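Local coordinates for leucine-rich-repeat protein (Methanosarcina barkeri, PDB 4WNR) that binds guanine nucleotides, here GDP with magnesium, through the Roc G domain of a Roco protein, which is joined to a COR-A domain, at residues A[39-47]-A[88-97]; A[280-288]-A[306-317]. All coordinates share one frame; numbering follows the deposited sequence.

Contact 1 of 2, residues A[39-47]-A[88-97]; sequences LNEVKVLLV and KEIKVNFWDF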
loop_
_atom_site.group_PDB
_atom_site.type_symbol
_atom_site.label_atom_id
_atom_site.label_comp_id
_atom_site.label_asym_id
_atom_site.label_seq_id
_atom_site.Cartn_x
_atom_site.Cartn_y
_atom_site.Cartn_z
ATOM N N LEU A 39 -2.118 0.485 20.119
ATOM C CA LEU A 39 -2.559 0.471 18.721
ATOM C C LEU A 39 -2.591 -0.953 18.166
ATOM O O LEU A 39 -3.645 -1.445 17.758
ATOM C CB LEU A 39 -1.648 1.361 17.862
ATOM C CG LEU A 39 -1.924 1.434 16.354
ATOM C CD1 LEU A 39 -3.388 1.730 16.053
ATOM C CD2 LEU A 39 -1.029 2.483 15.715
ATOM N N ASN A 40 -1.428 -1.601 18.160
ATOM C CA ASN A 40 -1.288 -2.988 17.703
ATOM C C ASN A 40 -1.835 -3.240 16.295
ATOM O O ASN A 40 -2.575 -4.199 16.066
ATOM C CB ASN A 40 -1.936 -3.957 18.704
ATOM C CG ASN A 40 -1.388 -3.812 20.116
ATOM O OD1 ASN A 40 -2.136 -3.919 21.087
ATOM N ND2 ASN A 40 -0.083 -3.575 20.241
ATOM N N GLU A 41 -1.468 -2.365 15.363
ATOM C CA GLU A 41 -1.818 -2.530 13.950
ATOM C C GLU A 41 -0.622 -2.244 13.053
ATOM O O GLU A 41 0.142 -1.313 13.307
ATOM C CB GLU A 41 -2.985 -1.624 13.547
ATOM C CG GLU A 41 -4.326 -2.337 13.454
ATOM C CD GLU A 41 -5.345 -1.595 12.607
ATOM O OE1 GLU A 41 -4.955 -0.701 11.830
ATOM O OE2 GLU A 41 -6.548 -1.917 12.708
ATOM N N VAL A 42 -0.474 -3.054 12.006
ATOM C CA VAL A 42 0.608 -2.897 11.034
ATOM C C VAL A 42 0.084 -3.184 9.634
ATOM O O VAL A 42 -0.723 -4.095 9.442
ATOM C CB VAL A 42 1.778 -3.871 11.302
ATOM C CG1 VAL A 42 3.012 -3.454 10.512
ATOM C CG2 VAL A 42 2.109 -3.944 12.783
ATOM N N LYS A 43 0.552 -2.406 8.663
ATOM C CA LYS A 43 0.291 -2.690 7.256
ATOM C C LYS A 43 1.414 -3.572 6.717
ATOM O O LYS A 43 2.590 -3.234 6.849
ATOM C CB LYS A 43 0.197 -1.397 6.441
ATOM C CG LYS A 43 -0.234 -1.620 4.998
ATOM C CD LYS A 43 -0.650 -0.330 4.307
ATOM C CE LYS A 43 0.545 0.554 4.000
ATOM N NZ LYS A 43 0.139 1.825 3.340
ATOM N N VAL A 44 1.043 -4.707 6.130
ATOM C CA VAL A 44 2.010 -5.623 5.526
ATOM C C VAL A 44 1.884 -5.542 4.007
ATOM O O VAL A 44 0.804 -5.753 3.453
ATOM C CB VAL A 44 1.804 -7.075 6.005
ATOM C CG1 VAL A 44 2.777 -8.019 5.312
ATOM C CG2 VAL A 44 1.987 -7.163 7.511
ATOM N N LEU A 45 2.997 -5.242 3.344
ATOM C CA LEU A 45 3.010 -5.007 1.902
ATOM C C LEU A 45 3.687 -6.150 1.151
ATOM O O LEU A 45 4.903 -6.325 1.243
ATOM C CB LEU A 45 3.725 -3.688 1.599
ATOM C CG LEU A 45 3.002 -2.433 2.103
ATOM C CD1 LEU A 45 3.976 -1.291 2.335
ATOM C CD2 LEU A 45 1.904 -2.013 1.137
ATOM N N LEU A 46 2.890 -6.924 0.416
ATOM C CA LEU A 46 3.410 -7.973 -0.460
ATOM C C LEU A 46 3.954 -7.312 -1.724
ATOM O O LEU A 46 3.194 -6.754 -2.510
ATOM C CB LEU A 46 2.313 -8.984 -0.828
ATOM C CG LEU A 46 1.871 -10.042 0.195
ATOM C CD1 LEU A 46 2.996 -11.020 0.499
ATOM C CD2 LEU A 46 1.348 -9.406 1.473
ATOM N N VAL A 47 5.269 -7.354 -1.905
ATOM C CA VAL A 47 5.906 -6.738 -3.074
ATOM C C VAL A 47 6.836 -7.714 -3.790
ATOM O O VAL A 47 7.288 -8.703 -3.214
ATOM C CB VAL A 47 6.673 -5.448 -2.709
ATOM C CG1 VAL A 47 5.700 -4.366 -2.268
ATOM C CG2 VAL A 47 7.715 -5.704 -1.629
ATOM N N LYS A 88 -2.233 -9.632 24.191
ATOM C CA LYS A 88 -2.361 -8.660 23.101
ATOM C C LYS A 88 -3.044 -9.232 21.859
ATOM O O LYS A 88 -2.672 -10.301 21.370
ATOM C CB LYS A 88 -0.983 -8.117 22.711
ATOM C CG LYS A 88 -0.300 -7.296 23.795
ATOM C CD LYS A 88 1.138 -6.957 23.424
ATOM C CE LYS A 88 1.214 -5.943 22.292
ATOM N NZ LYS A 88 2.617 -5.541 21.988
ATOM N N GLU A 89 -4.042 -8.506 21.361
ATOM C CA GLU A 89 -4.727 -8.852 20.118
ATOM C C GLU A 89 -4.041 -8.124 18.960
ATOM O O GLU A 89 -4.205 -6.914 18.793
ATOM C CB GLU A 89 -6.211 -8.465 20.200
ATOM C CG GLU A 89 -7.062 -8.915 19.014
ATOM C CD GLU A 89 -7.216 -10.426 18.917
ATOM O OE1 GLU A 89 -7.321 -11.093 19.969
ATOM O OE2 GLU A 89 -7.243 -10.949 17.781
ATOM N N ILE A 90 -3.265 -8.865 18.173
ATOM C CA ILE A 90 -2.523 -8.289 17.050
ATOM C C ILE A 90 -3.421 -8.213 15.817
ATOM O O ILE A 90 -4.149 -9.157 15.511
ATOM C CB ILE A 90 -1.257 -9.105 16.704
ATOM C CG1 ILE A 90 -0.390 -9.340 17.951
ATOM C CG2 ILE A 90 -0.453 -8.415 15.610
ATOM C CD1 ILE A 90 0.084 -8.083 18.654
ATOM N N LYS A 91 -3.354 -7.080 15.121
ATOM C CA LYS A 91 -4.156 -6.836 13.920
ATOM C C LYS A 91 -3.243 -6.505 12.738
ATOM O O LYS A 91 -2.371 -5.643 12.842
ATOM C CB LYS A 91 -5.146 -5.699 14.174
ATOM C CG LYS A 91 -6.237 -6.050 15.179
ATOM C CD LYS A 91 -6.713 -4.840 15.973
ATOM C CE LYS A 91 -7.613 -3.929 15.153
ATOM N NZ LYS A 91 -9.009 -4.440 15.067
ATOM N N VAL A 92 -3.449 -7.198 11.621
ATOM C CA VAL A 92 -2.579 -7.072 10.450
ATOM C C VAL A 92 -3.394 -6.765 9.197
ATOM O O VAL A 92 -4.436 -7.374 8.959
ATOM C CB VAL A 92 -1.768 -8.364 10.217
ATOM C CG1 VAL A 92 -0.855 -8.224 9.007
ATOM C CG2 VAL A 92 -0.948 -8.708 11.452
ATOM N N ASN A 93 -2.898 -5.822 8.400
ATOM C CA ASN A 93 -3.517 -5.458 7.124
ATOM C C ASN A 93 -2.611 -5.834 5.951
ATOM O O ASN A 93 -1.647 -5.126 5.653
ATOM C CB ASN A 93 -3.822 -3.961 7.097
ATOM C CG ASN A 93 -4.770 -3.536 8.205
ATOM O OD1 ASN A 93 -5.706 -4.259 8.548
ATOM N ND2 ASN A 93 -4.535 -2.354 8.768
ATOM N N PHE A 94 -2.919 -6.954 5.300
ATOM C CA PHE A 94 -2.147 -7.414 4.145
ATOM C C PHE A 94 -2.581 -6.676 2.885
ATOM O O PHE A 94 -3.763 -6.671 2.546
ATOM C CB PHE A 94 -2.320 -8.919 3.930
ATOM C CG PHE A 94 -1.560 -9.768 4.911
ATOM C CD1 PHE A 94 -0.178 -9.864 4.845
ATOM C CD2 PHE A 94 -2.231 -10.490 5.888
ATOM C CE1 PHE A 94 0.521 -10.654 5.742
ATOM C CE2 PHE A 94 -1.538 -11.280 6.786
ATOM C CZ PHE A 94 -0.160 -11.363 6.715
ATOM N N TRP A 95 -1.617 -6.063 2.201
ATOM C CA TRP A 95 -1.858 -5.389 0.924
ATOM C C TRP A 95 -1.250 -6.193 -0.221
ATOM O O TRP A 95 -0.040 -6.427 -0.254
ATOM C CB TRP A 95 -1.271 -3.978 0.947
ATOM C CG TRP A 95 -2.156 -2.975 1.625
ATOM C CD1 TRP A 95 -2.572 -2.996 2.920
ATOM C CD2 TRP A 95 -2.733 -1.804 1.036
ATOM N NE1 TRP A 95 -3.373 -1.911 3.181
ATOM C CE2 TRP A 95 -3.489 -1.163 2.041
ATOM C CE3 TRP A 95 -2.687 -1.235 -0.243
ATOM C CZ2 TRP A 95 -4.193 0.022 1.809
ATOM C CZ3 TRP A 95 -3.385 -0.058 -0.474
ATOM C CH2 TRP A 95 -4.129 0.557 0.549
ATOM N N ASP A 96 -2.102 -6.612 -1.155
ATOM C CA ASP A 96 -1.682 -7.425 -2.297
ATOM C C ASP A 96 -1.895 -6.652 -3.603
ATOM O O ASP A 96 -3.022 -6.285 -3.939
ATOM C CB ASP A 96 -2.471 -8.738 -2.316
ATOM C CG ASP A 96 -1.785 -9.824 -3.122
ATOM O OD1 ASP A 96 -0.535 -9.878 -3.121
ATOM O OD2 ASP A 96 -2.503 -10.638 -3.745
ATOM N N PHE A 97 -0.806 -6.408 -4.327
ATOM C CA PHE A 97 -0.839 -5.633 -5.569
ATOM C C PHE A 97 -0.844 -6.550 -6.789
ATOM O O PHE A 97 0.012 -7.426 -6.918
ATOM C CB PHE A 97 0.362 -4.688 -5.634
ATOM C CG PHE A 97 0.467 -3.762 -4.455
ATOM C CD1 PHE A 97 -0.408 -2.693 -4.315
ATOM C CD2 PHE A 97 1.437 -3.960 -3.482
ATOM C CE1 PHE A 97 -0.318 -1.841 -3.228
ATOM C CE2 PHE A 97 1.532 -3.111 -2.395
ATOM C CZ PHE A 97 0.653 -2.050 -2.267
HETATM O O HOH W 1 1.199 -7.668 -3.618
#
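Lys-43 lies across the indole of Trp-95, its CD 3.6 Å over the centroid of the five-membered ring in a CH-pi contact. With CG anti to the backbone N (chi1 -173°) and a bend at chi3, the chain lifts its ammonium above the six-membered ring, too far for more than a weak cation-pi attraction, where NZ bonds to Phe-110 O; the Phe-110 ring itself meets the indole. With an alanine at Trp-95 the Lys-43 methylenes are likely to lose their flat support, leaving a gap and a chain held mainly by its ammonium bond. Along the same face, Glu-41 OE2 is 3.3 Å from Lys-91 CE; the stronger partner of the carboxylate is Lys-215. On the other face, Val-44 points alongside Phe-94, CG1 3.5 Å from CE1, while its CG2 meets Val-92 CG1 at 3.4 Å. Between the faces, parallel strand bonds alternate from Asn-40 to Leu-46, the one from Val-42 N to Lys-91 O being weak. The pairing leaves the sheet apolar on the Val-44 and Phe-94 side, up to Asp-96 at its end, and mixed on the Lys-43 and Trp-95 side; it delivers Asp-96, bonded to the magnesium ligand Thr-55, to the nucleotide end of this P-loop G domain.

Contact 2 of 2, residues A[280-288]-A[306-317]; sequences EGVYKIINS and ILEQKKEGDYYY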
loop_
_atom_site.group_PDB
_atom_site.type_symbol
_atom_site.label_atom_id
_atom_site.label_comp_id
_atom_site.label_asym_id
_atom_site.label_seq_id
_atom_site.Cartn_x
_atom_site.Cartn_y
_atom_site.Cartn_z
ATOM N N GLU A 280 -7.778 3.136 -10.861
ATOM C CA GLU A 280 -8.685 3.116 -12.014
ATOM C C GLU A 280 -8.689 4.449 -12.768
ATOM O O GLU A 280 -8.892 4.478 -13.983
ATOM C CB GLU A 280 -10.110 2.753 -11.580
ATOM C CG GLU A 280 -10.266 1.323 -11.076
ATOM C CD GLU A 280 -9.946 0.276 -12.131
ATOM O OE1 GLU A 280 -10.233 0.512 -13.325
ATOM O OE2 GLU A 280 -9.405 -0.787 -11.764
ATOM N N GLY A 281 -8.469 5.543 -12.042
ATOM C CA GLY A 281 -8.316 6.862 -12.654
ATOM C C GLY A 281 -7.037 6.975 -13.469
ATOM O O GLY A 281 -7.032 7.561 -14.553
ATOM N N VAL A 282 -5.956 6.404 -12.944
ATOM C CA VAL A 282 -4.662 6.404 -13.626
ATOM C C VAL A 282 -4.675 5.478 -14.845
ATOM O O VAL A 282 -4.124 5.823 -15.889
ATOM C CB VAL A 282 -3.519 5.997 -12.666
ATOM C CG1 VAL A 282 -2.200 5.837 -13.412
ATOM C CG2 VAL A 282 -3.366 7.028 -11.556
ATOM N N TYR A 283 -5.300 4.308 -14.710
ATOM C CA TYR A 283 -5.375 3.343 -15.817
ATOM C C TYR A 283 -6.228 3.862 -16.975
ATOM O O TYR A 283 -5.946 3.567 -18.138
ATOM C CB TYR A 283 -5.909 1.981 -15.346
ATOM C CG TYR A 283 -5.084 1.309 -14.263
ATOM C CD1 TYR A 283 -3.689 1.356 -14.278
ATOM C CD2 TYR A 283 -5.702 0.605 -13.233
ATOM C CE1 TYR A 283 -2.941 0.740 -13.289
ATOM C CE2 TYR A 283 -4.961 -0.017 -12.242
ATOM C CZ TYR A 283 -3.581 0.054 -12.272
ATOM O OH TYR A 283 -2.841 -0.563 -11.289
ATOM N N LYS A 284 -7.268 4.627 -16.655
ATOM C CA LYS A 284 -8.085 5.283 -17.678
ATOM C C LYS A 284 -7.241 6.216 -18.550
ATOM O O LYS A 284 -7.441 6.287 -19.761
ATOM C CB LYS A 284 -9.243 6.059 -17.045
ATOM C CG LYS A 284 -10.500 5.230 -16.850
ATOM C CD LYS A 284 -11.569 5.997 -16.087
ATOM C CE LYS A 284 -12.970 5.500 -16.416
ATOM N NZ LYS A 284 -13.126 4.027 -16.262
ATOM N N ILE A 285 -6.300 6.919 -17.924
ATOM C CA ILE A 285 -5.383 7.808 -18.638
ATOM C C ILE A 285 -4.383 6.998 -19.464
ATOM O O ILE A 285 -4.198 7.263 -20.650
ATOM C CB ILE A 285 -4.631 8.749 -17.667
ATOM C CG1 ILE A 285 -5.620 9.704 -16.990
ATOM C CG2 ILE A 285 -3.556 9.547 -18.400
ATOM C CD1 ILE A 285 -5.069 10.401 -15.764
ATOM N N ILE A 286 -3.752 6.010 -18.835
ATOM C CA ILE A 286 -2.736 5.182 -19.496
ATOM C C ILE A 286 -3.323 4.405 -20.676
ATOM O O ILE A 286 -2.711 4.341 -21.743
ATOM C CB ILE A 286 -2.063 4.205 -18.502
ATOM C CG1 ILE A 286 -1.229 4.984 -17.479
ATOM C CG2 ILE A 286 -1.170 3.206 -19.233
ATOM C CD1 ILE A 286 -0.793 4.173 -16.277
ATOM N N ASN A 287 -4.508 3.830 -20.478
ATOM C CA ASN A 287 -5.191 3.053 -21.520
ATOM C C ASN A 287 -6.225 3.864 -22.314
ATOM O O ASN A 287 -7.160 3.296 -22.879
ATOM C CB ASN A 287 -5.870 1.823 -20.905
ATOM C CG ASN A 287 -4.891 0.898 -20.206
ATOM O OD1 ASN A 287 -3.761 0.711 -20.659
ATOM N ND2 ASN A 287 -5.325 0.303 -19.099
ATOM N N SER A 288 -6.054 5.184 -22.360
ATOM C CA SER A 288 -6.936 6.043 -23.150
ATOM C C SER A 288 -6.636 5.876 -24.637
ATOM O O SER A 288 -5.494 6.047 -25.066
ATOM C CB SER A 288 -6.771 7.509 -22.746
ATOM O OG SER A 288 -7.531 8.361 -23.585
ATOM N N ILE A 306 -11.869 11.553 -20.866
ATOM C CA ILE A 306 -11.216 10.344 -20.352
ATOM C C ILE A 306 -11.840 9.892 -19.031
ATOM O O ILE A 306 -12.175 8.717 -18.866
ATOM C CB ILE A 306 -9.698 10.558 -20.152
ATOM C CG1 ILE A 306 -9.021 10.872 -21.492
ATOM C CG2 ILE A 306 -9.053 9.324 -19.529
ATOM C CD1 ILE A 306 -7.635 11.469 -21.361
ATOM N N LEU A 307 -11.990 10.829 -18.100
ATOM C CA LEU A 307 -12.503 10.525 -16.759
ATOM C C LEU A 307 -14.026 10.660 -16.634
ATOM O O LEU A 307 -14.560 10.624 -15.523
ATOM C CB LEU A 307 -11.811 11.417 -15.719
ATOM C CG LEU A 307 -10.279 11.383 -15.702
ATOM C CD1 LEU A 307 -9.736 12.412 -14.721
ATOM C CD2 LEU A 307 -9.757 9.995 -15.359
ATOM N N GLU A 308 -14.723 10.807 -17.760
ATOM C CA GLU A 308 -16.186 10.863 -17.753
ATOM C C GLU A 308 -16.759 9.508 -17.352
ATOM O O GLU A 308 -16.175 8.465 -17.655
ATOM C CB GLU A 308 -16.736 11.254 -19.130
ATOM C CG GLU A 308 -18.143 11.842 -19.089
ATOM C CD GLU A 308 -18.890 11.699 -20.402
ATOM O OE1 GLU A 308 -18.245 11.739 -21.473
ATOM O OE2 GLU A 308 -20.131 11.548 -20.362
ATOM N N GLN A 309 -17.903 9.530 -16.676
ATOM C CA GLN A 309 -18.583 8.304 -16.276
ATOM C C GLN A 309 -19.300 7.683 -17.475
ATOM O O GLN A 309 -20.360 8.156 -17.889
ATOM C CB GLN A 309 -19.576 8.581 -15.146
ATOM C CG GLN A 309 -18.957 9.271 -13.940
ATOM C CD GLN A 309 -19.682 8.957 -12.648
ATOM O OE1 GLN A 309 -20.302 9.830 -12.043
ATOM N NE2 GLN A 309 -19.611 7.701 -12.221
ATOM N N LYS A 310 -18.705 6.631 -18.031
ATOM C CA LYS A 310 -19.275 5.931 -19.183
ATOM C C LYS A 310 -20.465 5.070 -18.755
ATOM O O LYS A 310 -21.611 5.389 -19.077
ATOM C CB LYS A 310 -18.213 5.072 -19.874
ATOM N N LYS A 311 -20.187 3.994 -18.020
ATOM C CA LYS A 311 -21.231 3.078 -17.548
ATOM C C LYS A 311 -20.680 1.992 -16.625
ATOM O O LYS A 311 -19.475 1.734 -16.597
ATOM C CB LYS A 311 -21.933 2.405 -18.733
ATOM N N GLU A 312 -21.585 1.360 -15.879
ATOM C CA GLU A 312 -21.268 0.190 -15.049
ATOM C C GLU A 312 -20.347 0.517 -13.872
ATOM O O GLU A 312 -19.282 -0.085 -13.716
ATOM C CB GLU A 312 -20.660 -0.930 -15.904
ATOM N N GLY A 313 -20.773 1.470 -13.048
ATOM C CA GLY A 313 -20.069 1.805 -11.809
ATOM C C GLY A 313 -18.673 2.374 -11.994
ATOM O O GLY A 313 -17.747 2.006 -11.267
ATOM N N ASP A 314 -18.516 3.262 -12.975
ATOM C CA ASP A 314 -17.279 4.025 -13.127
ATOM C C ASP A 314 -17.197 5.028 -11.983
ATOM O O ASP A 314 -18.207 5.616 -11.599
ATOM C CB ASP A 314 -17.243 4.768 -14.468
ATOM C CG ASP A 314 -17.037 3.841 -15.656
ATOM O OD1 ASP A 314 -16.437 2.758 -15.488
ATOM O OD2 ASP A 314 -17.464 4.208 -16.771
ATOM N N TYR A 315 -15.999 5.211 -11.435
ATOM C CA TYR A 315 -15.805 6.144 -10.327
ATOM C C TYR A 315 -15.952 7.585 -10.806
ATOM O O TYR A 315 -15.511 7.928 -11.904
ATOM C CB TYR A 315 -14.431 5.947 -9.685
ATOM C CG TYR A 315 -14.295 4.667 -8.887
ATOM C CD1 TYR A 315 -15.103 4.427 -7.778
ATOM C CD2 TYR A 315 -13.348 3.705 -9.229
ATOM C CE1 TYR A 315 -14.980 3.258 -7.043
ATOM C CE2 TYR A 315 -13.216 2.536 -8.498
ATOM C CZ TYR A 315 -14.034 2.317 -7.407
ATOM O OH TYR A 315 -13.907 1.156 -6.679
ATOM N N TYR A 316 -16.584 8.416 -9.981
ATOM C CA TYR A 316 -16.733 9.838 -10.280
ATOM C C TYR A 316 -15.447 10.577 -9.923
ATOM O O TYR A 316 -14.939 10.450 -8.810
ATOM C CB TYR A 316 -17.921 10.435 -9.519
ATOM C CG TYR A 316 -18.073 11.940 -9.673
ATOM C CD1 TYR A 316 -17.996 12.549 -10.926
ATOM C CD2 TYR A 316 -18.311 12.752 -8.566
ATOM C CE1 TYR A 316 -18.135 13.920 -11.068
ATOM C CE2 TYR A 316 -18.455 14.125 -8.698
ATOM C CZ TYR A 316 -18.366 14.704 -9.951
ATOM O OH TYR A 316 -18.509 16.069 -10.086
ATOM N N TYR A 317 -14.928 11.337 -10.884
ATOM C CA TYR A 317 -13.718 12.131 -10.697
ATOM C C TYR A 317 -14.044 13.610 -10.871
ATOM O O TYR A 317 -14.166 14.087 -12.000
ATOM C CB TYR A 317 -12.645 11.704 -11.699
ATOM C CG TYR A 317 -12.188 10.278 -11.508
ATOM C CD1 TYR A 317 -11.226 9.960 -10.556
ATOM C CD2 TYR A 317 -12.724 9.247 -12.272
ATOM C CE1 TYR A 317 -10.806 8.655 -10.373
ATOM C CE2 TYR A 317 -12.311 7.936 -12.095
ATOM C CZ TYR A 317 -11.352 7.645 -11.145
ATOM O OH TYR A 317 -10.940 6.344 -10.967
#
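Lys-284 reaches from helix 275-286 across to the loop after helix 303-306, and its chain can be followed step by step. CB sits against the branch methyl of Ile-306, 4.1 Å from CG2, with Leu-307 CD2 a little farther off. The nearly extended middle then passes the end of the short helix: CD is 3.9 Å from Ile-306 O, and CE follows the same carbonyl at 4.1 Å. A bend at chi4 (52°) turns NZ toward the loop, where Asp-314 OD1 receives it in a salt bridge that is long, at 3.6 Å. The other oxygen of this carboxylate, OD2, faces its own loop and accepts the backbone N of Lys-311 at 3.0 Å, from above the carboxylate plane, plus a weak bond from Lys-310 N.

One turn earlier, Gly-281 offers no side chain, and the ring of Tyr-317 comes up to its backbone, CZ 3.5 Å from Gly-281 CA. The phenol OH is bonded to Trp-277 O on the same helix, and the two rings stack. Leu-307 CD2 closes in on Gly-281 O at 3.7 Å. At the far end, Ser-288 lays OG beside Ile-306 CG1 while capping Leu-291 N. Ile-285 completes the apolar side, with Ile-325 and Met-329 of helix 322-331 behind it.

The contact therefore joins helix to loop within COR-A mainly by apolar and ring packing. Its one ionic link is stretched and partly exposed, so the charge attraction probably adds only modestly to the hold, while the bonds to Asp-314 OD2 probably steady the loop's own turn.

In the fold
The two contacts come in series along the chain and belong to different domains. Contact 1 joins strands 36-47 and 88-96 in the mixed sheet of the Roc domain, next to the GDP and magnesium site; contact 2 binds helix 275-286 to the loop of 306-317 in COR-A. Their centres are 29 Å apart and their nearest atoms about 8 Å apart, without touching. What lies between is the Roc-COR junction: Tyr-283 of contact 2 bonds to Glu-101 and Thr-106, just beyond strand 88-96, while Glu-41 and Asn-93 of contact 1 bond to Lys-215 and Leu-256 of COR-A. This arrangement is consistent with communication between nucleotide site and COR.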